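Local coordinates for transferrin (Manduca sexta, PDB 6WB6), which binds ferric iron together with a carbonate anion and transports it, carrying one iron ion per protein molecule, at residues K294-S299 against P305-K310; L7-P10 against D16-Q19; P288-V293 against A322-I327; Q609-A612 against L617-I620. All blocks are in the same frame, centred on the assembly; numbering follows the deposited sequence.

Interaction 1: K294-S299 against P305-K310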
loop_
_atom_site.group_PDB
_atom_site.type_symbol
_atom_site.label_atom_id
_atom_site.label_comp_id
_atom_site.label_asym_id
_atom_site.label_seq_id
_atom_site.Cartn_x
_atom_site.Cartn_y
_atom_site.Cartn_z
ATOM N N LYS A 294 15.052 -28.204 -4.611
ATOM C CA LYS A 294 16.136 -27.980 -5.567
ATOM C C LYS A 294 15.757 -28.454 -6.959
ATOM O O LYS A 294 16.100 -27.814 -7.958
ATOM C CB LYS A 294 17.420 -28.676 -5.087
ATOM C CG LYS A 294 18.114 -27.998 -3.912
ATOM C CD LYS A 294 19.361 -28.754 -3.415
ATOM C CE LYS A 294 20.361 -29.112 -4.550
ATOM N NZ LYS A 294 20.873 -27.950 -5.343
ATOM N N GLN A 295 15.040 -29.581 -7.049
ATOM C CA GLN A 295 14.699 -30.130 -8.362
ATOM C C GLN A 295 13.628 -29.302 -9.055
ATOM O O GLN A 295 13.709 -29.062 -10.263
ATOM C CB GLN A 295 14.250 -31.588 -8.222
ATOM C CG GLN A 295 15.421 -32.525 -8.177
ATOM C CD GLN A 295 15.059 -33.896 -7.675
ATOM O OE1 GLN A 295 13.882 -34.277 -7.661
ATOM N NE2 GLN A 295 16.071 -34.651 -7.249
ATOM N N LEU A 296 12.611 -28.867 -8.305
ATOM C CA LEU A 296 11.609 -27.968 -8.856
ATOM C C LEU A 296 12.240 -26.659 -9.312
ATOM O O LEU A 296 11.858 -26.109 -10.356
ATOM C CB LEU A 296 10.516 -27.688 -7.806
ATOM C CG LEU A 296 9.632 -28.878 -7.422
ATOM C CD1 LEU A 296 8.808 -28.601 -6.139
ATOM C CD2 LEU A 296 8.721 -29.188 -8.597
ATOM N N ALA A 297 13.190 -26.135 -8.526
ATOM C CA ALA A 297 13.878 -24.899 -8.905
ATOM C C ALA A 297 14.601 -25.075 -10.227
ATOM O O ALA A 297 14.488 -24.240 -11.131
ATOM C CB ALA A 297 14.870 -24.481 -7.819
ATOM N N ASP A 298 15.330 -26.175 -10.367
ATOM C CA ASP A 298 16.168 -26.335 -11.543
ATOM C C ASP A 298 15.360 -26.686 -12.784
ATOM O O ASP A 298 15.869 -26.517 -13.892
ATOM C CB ASP A 298 17.247 -27.383 -11.264
ATOM C CG ASP A 298 18.248 -26.921 -10.193
ATOM O OD1 ASP A 298 18.367 -25.701 -9.985
ATOM O OD2 ASP A 298 18.917 -27.775 -9.566
ATOM N N SER A 299 14.114 -27.129 -12.641
ATOM C CA SER A 299 13.297 -27.441 -13.808
ATOM C C SER A 299 12.352 -26.308 -14.190
ATOM O O SER A 299 11.985 -26.194 -15.363
ATOM C CB SER A 299 12.488 -28.710 -13.567
ATOM O OG SER A 299 11.342 -28.405 -12.813
ATOM N N PRO A 305 7.333 -21.030 -14.863
ATOM C CA PRO A 305 5.889 -21.028 -14.583
ATOM C C PRO A 305 5.522 -20.216 -13.345
ATOM O O PRO A 305 6.349 -19.844 -12.509
ATOM C CB PRO A 305 5.570 -22.513 -14.371
ATOM C CG PRO A 305 6.887 -23.136 -13.975
ATOM C CD PRO A 305 7.899 -22.392 -14.789
ATOM N N GLU A 306 4.223 -19.978 -13.210
ATOM C CA GLU A 306 3.746 -19.152 -12.112
ATOM C C GLU A 306 4.158 -19.715 -10.761
ATOM O O GLU A 306 4.533 -18.955 -9.864
ATOM C CB GLU A 306 2.228 -18.997 -12.187
ATOM C CG GLU A 306 1.766 -18.155 -13.364
ATOM C CD GLU A 306 2.395 -16.777 -13.353
ATOM O OE1 GLU A 306 2.373 -16.131 -12.278
ATOM O OE2 GLU A 306 2.938 -16.359 -14.400
ATOM N N TRP A 307 4.099 -21.039 -10.588
ATOM C CA TRP A 307 4.419 -21.596 -9.278
ATOM C C TRP A 307 5.863 -21.336 -8.891
ATOM O O TRP A 307 6.197 -21.384 -7.702
ATOM C CB TRP A 307 4.127 -23.098 -9.221
ATOM C CG TRP A 307 4.794 -23.945 -10.260
ATOM C CD1 TRP A 307 4.211 -24.473 -11.359
ATOM C CD2 TRP A 307 6.152 -24.414 -10.256
ATOM N NE1 TRP A 307 5.125 -25.215 -12.067
ATOM C CE2 TRP A 307 6.322 -25.197 -11.405
ATOM C CE3 TRP A 307 7.243 -24.227 -9.402
ATOM C CZ2 TRP A 307 7.546 -25.783 -11.741
ATOM C CZ3 TRP A 307 8.461 -24.824 -9.736
ATOM C CH2 TRP A 307 8.589 -25.602 -10.889
ATOM N N PHE A 308 6.716 -21.040 -9.869
ATOM C CA PHE A 308 8.122 -20.769 -9.590
ATOM C C PHE A 308 8.260 -19.602 -8.630
ATOM O O PHE A 308 8.952 -19.694 -7.612
ATOM C CB PHE A 308 8.825 -20.474 -10.906
ATOM C CG PHE A 308 10.303 -20.635 -10.873
ATOM C CD1 PHE A 308 10.868 -21.880 -10.749
ATOM C CD2 PHE A 308 11.133 -19.541 -11.049
ATOM C CE1 PHE A 308 12.222 -22.041 -10.782
ATOM C CE2 PHE A 308 12.503 -19.701 -11.078
ATOM C CZ PHE A 308 13.045 -20.958 -10.947
ATOM N N THR A 309 7.561 -18.509 -8.915
ATOM C CA THR A 309 7.590 -17.305 -8.093
ATOM C C THR A 309 6.432 -17.231 -7.107
ATOM O O THR A 309 6.642 -16.912 -5.937
ATOM C CB THR A 309 7.577 -16.060 -8.986
ATOM O OG1 THR A 309 6.409 -16.073 -9.814
ATOM C CG2 THR A 309 8.797 -16.033 -9.895
ATOM N N LYS A 310 5.219 -17.535 -7.546
ATOM C CA LYS A 310 4.045 -17.340 -6.706
ATOM C C LYS A 310 3.922 -18.401 -5.616
ATOM O O LYS A 310 3.352 -18.139 -4.550
ATOM C CB LYS A 310 2.797 -17.340 -7.587
ATOM C CG LYS A 310 2.431 -15.980 -8.171
ATOM C CD LYS A 310 3.417 -15.499 -9.213
ATOM C CE LYS A 310 3.517 -13.972 -9.227
ATOM N NZ LYS A 310 4.461 -13.485 -10.278
#
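Trp307 reaches across from the short helix 306-311 to the Leu296 turn of helix 286-300. Its CB rests on the backbone oxygen of Asp16; the CA-CB bond points toward 294-299, and a chi1 of 56° tucks CG in between the main-chain N and C, which makes the six-membered ring the part that reaches Leu296. Over one face, displaced to the rim, lies CG of Pro305, 3.1 Å above the plane. At the far edge Trp307 CZ3 touches Leu296 CB at 4.0 Å, and Trp307 CH2 meets Leu296 O at 3.4 Å in the plane of the ring. The same oxygen takes a weak hydrogen bond from Ser299 OG. Phe308 works alongside: its CE1 lies 3.2 Å from Ala297 O, which is near the ring plane, and the ring also meets that of His319. Helix 14-21 closes the same core, Met20 touching both Leu296 and Trp307, and the consecutive helices 286-300 and 306-311 pack together against it, their segments crossing at -121°. With an alanine in place of Trp307, the oxygen of Leu296 would probably lose its aromatic edge and a gap would open between Leu296 and Pro305. Two carbonyl oxygens lie at aromatic edges, consistent with weak C-H...O attraction added to apolar burial.

Interaction 2: L7-P10 against D16-Q19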
loop_
_atom_site.group_PDB
_atom_site.type_symbol
_atom_site.label_atom_id
_atom_site.label_comp_id
_atom_site.label_asym_id
_atom_site.label_seq_id
_atom_site.Cartn_x
_atom_site.Cartn_y
_atom_site.Cartn_z
ATOM N N LEU A 7 3.051 -27.674 1.975
ATOM C CA LEU A 7 3.531 -26.368 1.540
ATOM C C LEU A 7 2.372 -25.395 1.625
ATOM O O LEU A 7 1.345 -25.596 0.966
ATOM C CB LEU A 7 4.052 -26.397 0.109
ATOM C CG LEU A 7 4.315 -25.015 -0.500
ATOM C CD1 LEU A 7 5.340 -24.263 0.330
ATOM C CD2 LEU A 7 4.815 -25.155 -1.935
ATOM N N CYS A 8 2.534 -24.344 2.417
ATOM C CA CYS A 8 1.474 -23.358 2.487
ATOM C C CYS A 8 1.606 -22.421 1.304
ATOM O O CYS A 8 2.700 -22.184 0.792
ATOM C CB CYS A 8 1.508 -22.604 3.811
ATOM S SG CYS A 8 0.111 -21.547 4.027
ATOM N N VAL A 9 0.468 -21.931 0.839
ATOM C CA VAL A 9 0.404 -21.214 -0.427
ATOM C C VAL A 9 -0.765 -20.242 -0.309
ATOM O O VAL A 9 -1.869 -20.645 0.088
ATOM C CB VAL A 9 0.248 -22.192 -1.605
ATOM C CG1 VAL A 9 -0.981 -23.061 -1.422
ATOM C CG2 VAL A 9 0.155 -21.460 -2.900
ATOM N N PRO A 10 -0.575 -18.959 -0.594
ATOM C CA PRO A 10 -1.730 -18.063 -0.697
ATOM C C PRO A 10 -2.821 -18.689 -1.551
ATOM O O PRO A 10 -2.555 -19.239 -2.623
ATOM C CB PRO A 10 -1.140 -16.805 -1.335
ATOM C CG PRO A 10 0.259 -16.784 -0.776
ATOM C CD PRO A 10 0.695 -18.233 -0.714
ATOM N N ASP A 16 -1.877 -22.989 -8.964
ATOM C CA ASP A 16 -0.496 -23.022 -9.426
ATOM C C ASP A 16 0.309 -24.034 -8.630
ATOM O O ASP A 16 1.193 -24.715 -9.173
ATOM C CB ASP A 16 0.119 -21.627 -9.344
ATOM C CG ASP A 16 -0.424 -20.709 -10.418
ATOM O OD1 ASP A 16 -0.284 -21.050 -11.605
ATOM O OD2 ASP A 16 -1.036 -19.679 -10.075
ATOM N N CYS A 17 0.006 -24.163 -7.353
ATOM C CA CYS A 17 0.706 -25.150 -6.555
ATOM C C CYS A 17 0.363 -26.560 -7.027
ATOM O O CYS A 17 1.203 -27.463 -6.948
ATOM C CB CYS A 17 0.347 -24.926 -5.089
ATOM S SG CYS A 17 1.168 -25.958 -3.881
ATOM N N GLU A 18 -0.854 -26.751 -7.546
ATOM C CA GLU A 18 -1.275 -28.072 -7.992
ATOM C C GLU A 18 -0.550 -28.454 -9.272
ATOM O O GLU A 18 -0.009 -29.555 -9.370
ATOM C CB GLU A 18 -2.798 -28.097 -8.173
ATOM C CG GLU A 18 -3.551 -27.924 -6.832
ATOM C CD GLU A 18 -5.020 -27.545 -7.007
ATOM O OE1 GLU A 18 -5.492 -27.458 -8.160
ATOM O OE2 GLU A 18 -5.705 -27.333 -5.990
ATOM N N GLN A 19 -0.466 -27.526 -10.224
ATOM C CA GLN A 19 0.340 -27.768 -11.414
ATOM C C GLN A 19 1.771 -28.091 -11.028
ATOM O O GLN A 19 2.415 -28.949 -11.647
ATOM C CB GLN A 19 0.304 -26.554 -12.344
#
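Cys17 of helix 14-21 has two strand neighbours, Leu7 and Val9, and has more surface buried in the contact than either. Its CB meets CG2 of Val9 at 4.1 Å, while its sulfur SG lies 4.2 Å from CD2 of Leu7, so a single small side chain spans both strand residues. With SG anti to the backbone N (chi1 -176°), the sulfur is carried to the disulfide with Cys33 on strand 31-36. Val9 offers the methyl that is itself anti to its backbone N, CG2, to the helix. The alternation of strand 5-10 turns Leu7 and Val9 toward the helix and Cys8 away, where it forms a separate disulfide with Cys42. This is one beta-alpha-beta unit: strands 5-10 and 31-36 pair in parallel, with Val9 bonded through its backbone to Val34 and Ala36, and the helix packs across them. Val311 of helix 306-311 touches both Leu7 and Cys17. The strand-helix touch itself is purely apolar, made of methyls against a half-cystine; the covalent tie is to the neighbouring strand, and the packing and the disulfide together probably help to fix where this helix sits on its sheet.

Interaction 3: P288-V293 against A322-I327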
loop_
_atom_site.group_PDB
_atom_site.type_symbol
_atom_site.label_atom_id
_atom_site.label_comp_id
_atom_site.label_asym_id
_atom_site.label_seq_id
_atom_site.Cartn_x
_atom_site.Cartn_y
_atom_site.Cartn_z
ATOM N N PRO A 288 15.295 -34.997 2.257
ATOM C CA PRO A 288 14.465 -35.304 1.073
ATOM C C PRO A 288 13.718 -34.095 0.534
ATOM O O PRO A 288 13.602 -33.918 -0.686
ATOM C CB PRO A 288 13.498 -36.380 1.578
ATOM C CG PRO A 288 13.988 -36.780 2.942
ATOM C CD PRO A 288 14.797 -35.646 3.479
ATOM N N LEU A 289 13.190 -33.253 1.426
ATOM C CA LEU A 289 12.529 -32.034 0.985
ATOM C C LEU A 289 13.486 -31.127 0.220
ATOM O O LEU A 289 13.118 -30.546 -0.806
ATOM C CB LEU A 289 11.956 -31.293 2.196
ATOM C CG LEU A 289 11.175 -30.025 1.886
ATOM C CD1 LEU A 289 10.032 -30.321 0.942
ATOM C CD2 LEU A 289 10.684 -29.374 3.175
ATOM N N ARG A 290 14.705 -30.956 0.731
ATOM C CA ARG A 290 15.642 -30.017 0.113
ATOM C C ARG A 290 15.968 -30.435 -1.314
ATOM O O ARG A 290 16.144 -29.591 -2.210
ATOM C CB ARG A 290 16.921 -29.946 0.936
ATOM C CG ARG A 290 16.783 -29.267 2.298
ATOM C CD ARG A 290 18.012 -29.545 3.175
ATOM N NE ARG A 290 18.397 -28.394 3.987
ATOM C CZ ARG A 290 19.214 -28.453 5.034
ATOM N NH1 ARG A 290 19.728 -29.615 5.415
ATOM N NH2 ARG A 290 19.510 -27.346 5.711
ATOM N N GLU A 291 16.046 -31.745 -1.531
ATOM C CA GLU A 291 16.278 -32.304 -2.853
ATOM C C GLU A 291 15.081 -32.061 -3.760
ATOM O O GLU A 291 15.242 -31.810 -4.962
ATOM C CB GLU A 291 16.591 -33.799 -2.675
ATOM C CG GLU A 291 16.559 -34.716 -3.905
ATOM C CD GLU A 291 16.011 -36.130 -3.540
ATOM O OE1 GLU A 291 15.045 -36.223 -2.734
ATOM O OE2 GLU A 291 16.544 -37.140 -4.035
ATOM N N LYS A 292 13.875 -32.143 -3.204
ATOM C CA LYS A 292 12.675 -31.865 -3.981
ATOM C C LYS A 292 12.614 -30.405 -4.426
ATOM O O LYS A 292 12.375 -30.111 -5.601
ATOM C CB LYS A 292 11.437 -32.214 -3.165
ATOM C CG LYS A 292 10.156 -31.934 -3.901
ATOM C CD LYS A 292 9.820 -33.014 -4.902
ATOM C CE LYS A 292 8.537 -32.655 -5.597
ATOM N NZ LYS A 292 8.195 -33.583 -6.669
ATOM N N VAL A 293 12.768 -29.474 -3.492
ATOM C CA VAL A 293 12.732 -28.057 -3.852
ATOM C C VAL A 293 13.830 -27.730 -4.863
ATOM O O VAL A 293 13.588 -27.056 -5.871
ATOM C CB VAL A 293 12.840 -27.189 -2.587
ATOM C CG1 VAL A 293 12.864 -25.712 -2.961
ATOM C CG2 VAL A 293 11.659 -27.479 -1.689
ATOM N N ALA A 322 20.274 -23.290 -1.899
ATOM C CA ALA A 322 21.425 -23.696 -1.107
ATOM C C ALA A 322 20.960 -24.203 0.249
ATOM O O ALA A 322 20.186 -23.521 0.936
ATOM C CB ALA A 322 22.380 -22.529 -0.914
ATOM N N ASP A 323 21.428 -25.390 0.640
ATOM C CA ASP A 323 21.139 -25.888 1.983
ATOM C C ASP A 323 22.081 -25.188 2.946
ATOM O O ASP A 323 23.281 -25.069 2.673
ATOM C CB ASP A 323 21.309 -27.409 2.120
ATOM C CG ASP A 323 20.503 -28.206 1.104
ATOM O OD1 ASP A 323 19.282 -27.959 0.942
ATOM O OD2 ASP A 323 21.111 -29.107 0.480
ATOM N N ASN A 324 21.543 -24.723 4.062
ATOM C CA ASN A 324 22.328 -24.059 5.081
ATOM C C ASN A 324 22.400 -24.953 6.303
ATOM O O ASN A 324 21.804 -26.028 6.362
ATOM C CB ASN A 324 21.729 -22.694 5.432
ATOM C CG ASN A 324 20.214 -22.717 5.456
ATOM O OD1 ASN A 324 19.590 -23.236 4.533
ATOM N ND2 ASN A 324 19.613 -22.155 6.507
ATOM N N ILE A 325 23.155 -24.494 7.282
ATOM C CA ILE A 325 23.117 -25.089 8.609
ATOM C C ILE A 325 21.818 -24.557 9.207
ATOM O O ILE A 325 21.740 -23.366 9.537
ATOM C CB ILE A 325 24.377 -24.734 9.419
ATOM C CG1 ILE A 325 25.633 -25.203 8.661
ATOM C CG2 ILE A 325 24.330 -25.373 10.790
ATOM C CD1 ILE A 325 26.945 -24.682 9.220
ATOM N N PRO A 326 20.746 -25.382 9.300
ATOM C CA PRO A 326 19.449 -24.850 9.741
ATOM C C PRO A 326 19.613 -23.876 10.893
ATOM O O PRO A 326 20.442 -24.096 11.780
ATOM C CB PRO A 326 18.681 -26.109 10.162
ATOM C CG PRO A 326 19.261 -27.193 9.324
ATOM C CD PRO A 326 20.716 -26.850 9.159
ATOM N N ILE A 327 18.843 -22.798 10.887
ATOM C CA ILE A 327 19.062 -21.704 11.831
ATOM C C ILE A 327 17.728 -21.082 12.180
ATOM O O ILE A 327 16.857 -20.931 11.319
ATOM C CB ILE A 327 20.018 -20.650 11.240
ATOM C CG1 ILE A 327 20.258 -19.508 12.230
ATOM C CG2 ILE A 327 19.455 -20.117 9.925
ATOM C CD1 ILE A 327 21.465 -18.665 11.875
#
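The guanidinium of Arg290 has CB of Asp323 over one face, 3.6 Å above its plane and displaced toward the rim. Pro326 CG, 3.6 Å from Arg290 NH2, and the backbone oxygen of Asn324 approach the group obliquely; Asn324 O lies 2.7 Å from Arg290 NH2. The hydrogen bond of NH2 goes to Phe75 O on the adjacent strand 72-79. The carboxylate of Asp323 is turned 44° from the guanidinium plane and makes its salt bridge through one oxygen, OD1, to Arg290 NE at 3.2 Å. Asp323 OD1 also lies alongside the aliphatic part of the arginine, 3.1 Å from Arg290 CB and 3.0 Å from Arg290 CD. The chain bends at chi3 (143°), and the guanidinium passes over Asp323 CB and reaches Pro326, whose side chain it crosses at about a right angle. Strand neighbours steady the partners: Gln76 NE2 bonds Asp323 OD1, and Val74 O takes a bond from Asn324 ND2. Helix 286-300 is thereby tied at the surface to strand 320-327, an outermost strand of the four-stranded antiparallel sheet. The guanidinium charge is probably shared between Asp323 OD1 and the main-chain oxygen of Phe75, which would restrict its turning.

Interaction 4: Q609-A612 against L617-I620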
loop_
_atom_site.group_PDB
_atom_site.type_symbol
_atom_site.label_atom_id
_atom_site.label_comp_id
_atom_site.label_asym_id
_atom_site.label_seq_id
_atom_site.Cartn_x
_atom_site.Cartn_y
_atom_site.Cartn_z
ATOM N N GLN A 609 -0.295 0.600 -1.015
ATOM C CA GLN A 609 0.501 0.665 -2.232
ATOM C C GLN A 609 1.519 -0.476 -2.289
ATOM O O GLN A 609 1.718 -1.078 -3.344
ATOM C CB GLN A 609 1.131 2.041 -2.341
ATOM C CG GLN A 609 2.528 2.185 -1.854
ATOM C CD GLN A 609 3.061 3.583 -2.151
ATOM O OE1 GLN A 609 2.385 4.392 -2.808
ATOM N NE2 GLN A 609 4.262 3.883 -1.653
ATOM N N MET A 610 2.091 -0.850 -1.149
ATOM C CA MET A 610 2.951 -2.025 -1.096
ATOM C C MET A 610 2.204 -3.309 -1.459
ATOM O O MET A 610 2.788 -4.229 -2.038
ATOM C CB MET A 610 3.546 -2.144 0.305
ATOM C CG MET A 610 4.462 -3.336 0.470
ATOM S SD MET A 610 5.129 -3.447 2.144
ATOM C CE MET A 610 3.583 -3.546 2.990
ATOM N N LEU A 611 0.929 -3.415 -1.096
ATOM C CA LEU A 611 0.193 -4.664 -1.259
ATOM C C LEU A 611 -0.682 -4.694 -2.496
ATOM O O LEU A 611 -1.361 -5.700 -2.739
ATOM C CB LEU A 611 -0.667 -4.920 -0.030
ATOM C CG LEU A 611 0.150 -5.218 1.216
ATOM C CD1 LEU A 611 -0.830 -5.223 2.403
ATOM C CD2 LEU A 611 0.879 -6.561 1.083
ATOM N N ALA A 612 -0.675 -3.635 -3.292
ATOM C CA ALA A 612 -1.568 -3.590 -4.440
ATOM C C ALA A 612 -1.246 -4.720 -5.416
ATOM O O ALA A 612 -2.151 -5.350 -5.978
ATOM C CB ALA A 612 -1.468 -2.219 -5.107
ATOM N N LEU A 617 1.249 -11.620 0.034
ATOM C CA LEU A 617 1.971 -11.388 1.281
ATOM C C LEU A 617 1.010 -11.088 2.421
ATOM O O LEU A 617 1.138 -11.633 3.520
ATOM C CB LEU A 617 2.942 -10.222 1.119
ATOM C CG LEU A 617 4.236 -10.438 0.328
ATOM C CD1 LEU A 617 4.900 -9.114 0.219
ATOM C CD2 LEU A 617 5.153 -11.485 0.996
ATOM N N PHE A 618 0.100 -10.162 2.191
ATOM C CA PHE A 618 -0.957 -9.855 3.132
ATOM C C PHE A 618 -2.142 -9.426 2.294
ATOM O O PHE A 618 -2.017 -8.543 1.442
ATOM C CB PHE A 618 -0.572 -8.775 4.128
ATOM C CG PHE A 618 -1.641 -8.521 5.148
ATOM C CD1 PHE A 618 -1.801 -9.379 6.221
ATOM C CD2 PHE A 618 -2.513 -7.461 5.008
ATOM C CE1 PHE A 618 -2.782 -9.178 7.155
ATOM C CE2 PHE A 618 -3.517 -7.247 5.947
ATOM C CZ PHE A 618 -3.652 -8.101 7.018
ATOM N N ASN A 619 -3.278 -10.085 2.505
ATOM C CA ASN A 619 -4.436 -9.881 1.660
ATOM C C ASN A 619 -5.260 -8.784 2.318
ATOM O O ASN A 619 -6.232 -9.027 3.043
ATOM C CB ASN A 619 -5.199 -11.184 1.499
ATOM C CG ASN A 619 -6.220 -11.121 0.397
ATOM O OD1 ASN A 619 -6.370 -10.096 -0.270
ATOM N ND2 ASN A 619 -6.928 -12.223 0.189
ATOM N N ILE A 620 -4.819 -7.547 2.089
ATOM C CA ILE A 620 -5.399 -6.410 2.787
ATOM C C ILE A 620 -6.881 -6.264 2.454
ATOM O O ILE A 620 -7.679 -5.906 3.315
ATOM C CB ILE A 620 -4.600 -5.126 2.479
ATOM C CG1 ILE A 620 -5.160 -3.954 3.288
ATOM C CG2 ILE A 620 -4.585 -4.795 1.001
ATOM C CD1 ILE A 620 -4.220 -2.744 3.370
#
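The carbonyl oxygen of Phe618 is wedged against Leu611, with Leu611 CD2 at 3.5 Å and Leu611 CD1 at 3.7 Å. Its polar partner comes from its own segment: Ile620 N gives Phe618 O a weak hydrogen bond of 3.0 Å, closing an inverse gamma turn centred on Asn619. Both methyls of Leu611 lie against this oxygen and divide the remaining contacts. CD1 touches CD2 of Phe618 at 3.8 Å, near the plane and at the edge of the ring, and CB of Ile620 at 3.8 Å. Leu611 CD2 goes to the other end of the segment and meets CB of Leu617 at 4.2 Å. Leu611, late in helix 597-611, has CG anti to its carbonyl carbon (chi1 -68°), which brings both methyls to the loop. Trimming Leu611 to an alanine would probably open a gap between Leu617, Phe618 and Ile620 and let the Phe618 edge shift. In Phe618 CG is anti to the backbone N (chi1 -177°); the far part of the ring leads off and meets Ala368 and Met369 of helix 360-375, whose Phe372 touches Leu611. From the other transferrin-like region, Asp38 OD2 accepts a hydrogen bond from Asn619 N, Val40 of helix 39-47 touches Phe618, and the side chain of Asp57, predicted to bind iron, is about 4 Å from that of Leu617. The loop after helix 597-611 therefore lies between helix 360-375 of its own region and helix 39-47 of the first.

Overall arrangement
Along the chain interaction 2 comes first, then interaction 3, whose two ends enclose interaction 1, and last interaction 4. The first three lie in the first transferrin-like region. Interactions 1 and 3 share helix 286-300, with centres about 15 Å apart; interaction 1 touches interaction 2 where Glu306 CB meets Asp16 OD1 at 3.3 Å, centres about 11 Å apart. Helices 286-300 and 306-311 thus pack beside the beta-alpha-beta unit, while strand 320-327, next in the chain, edges the antiparallel sheet. Interaction 4 belongs to the second region, its centre about 19 Å from that of interaction 2, with nearest atoms about 5 Å apart, so the two regions come close here.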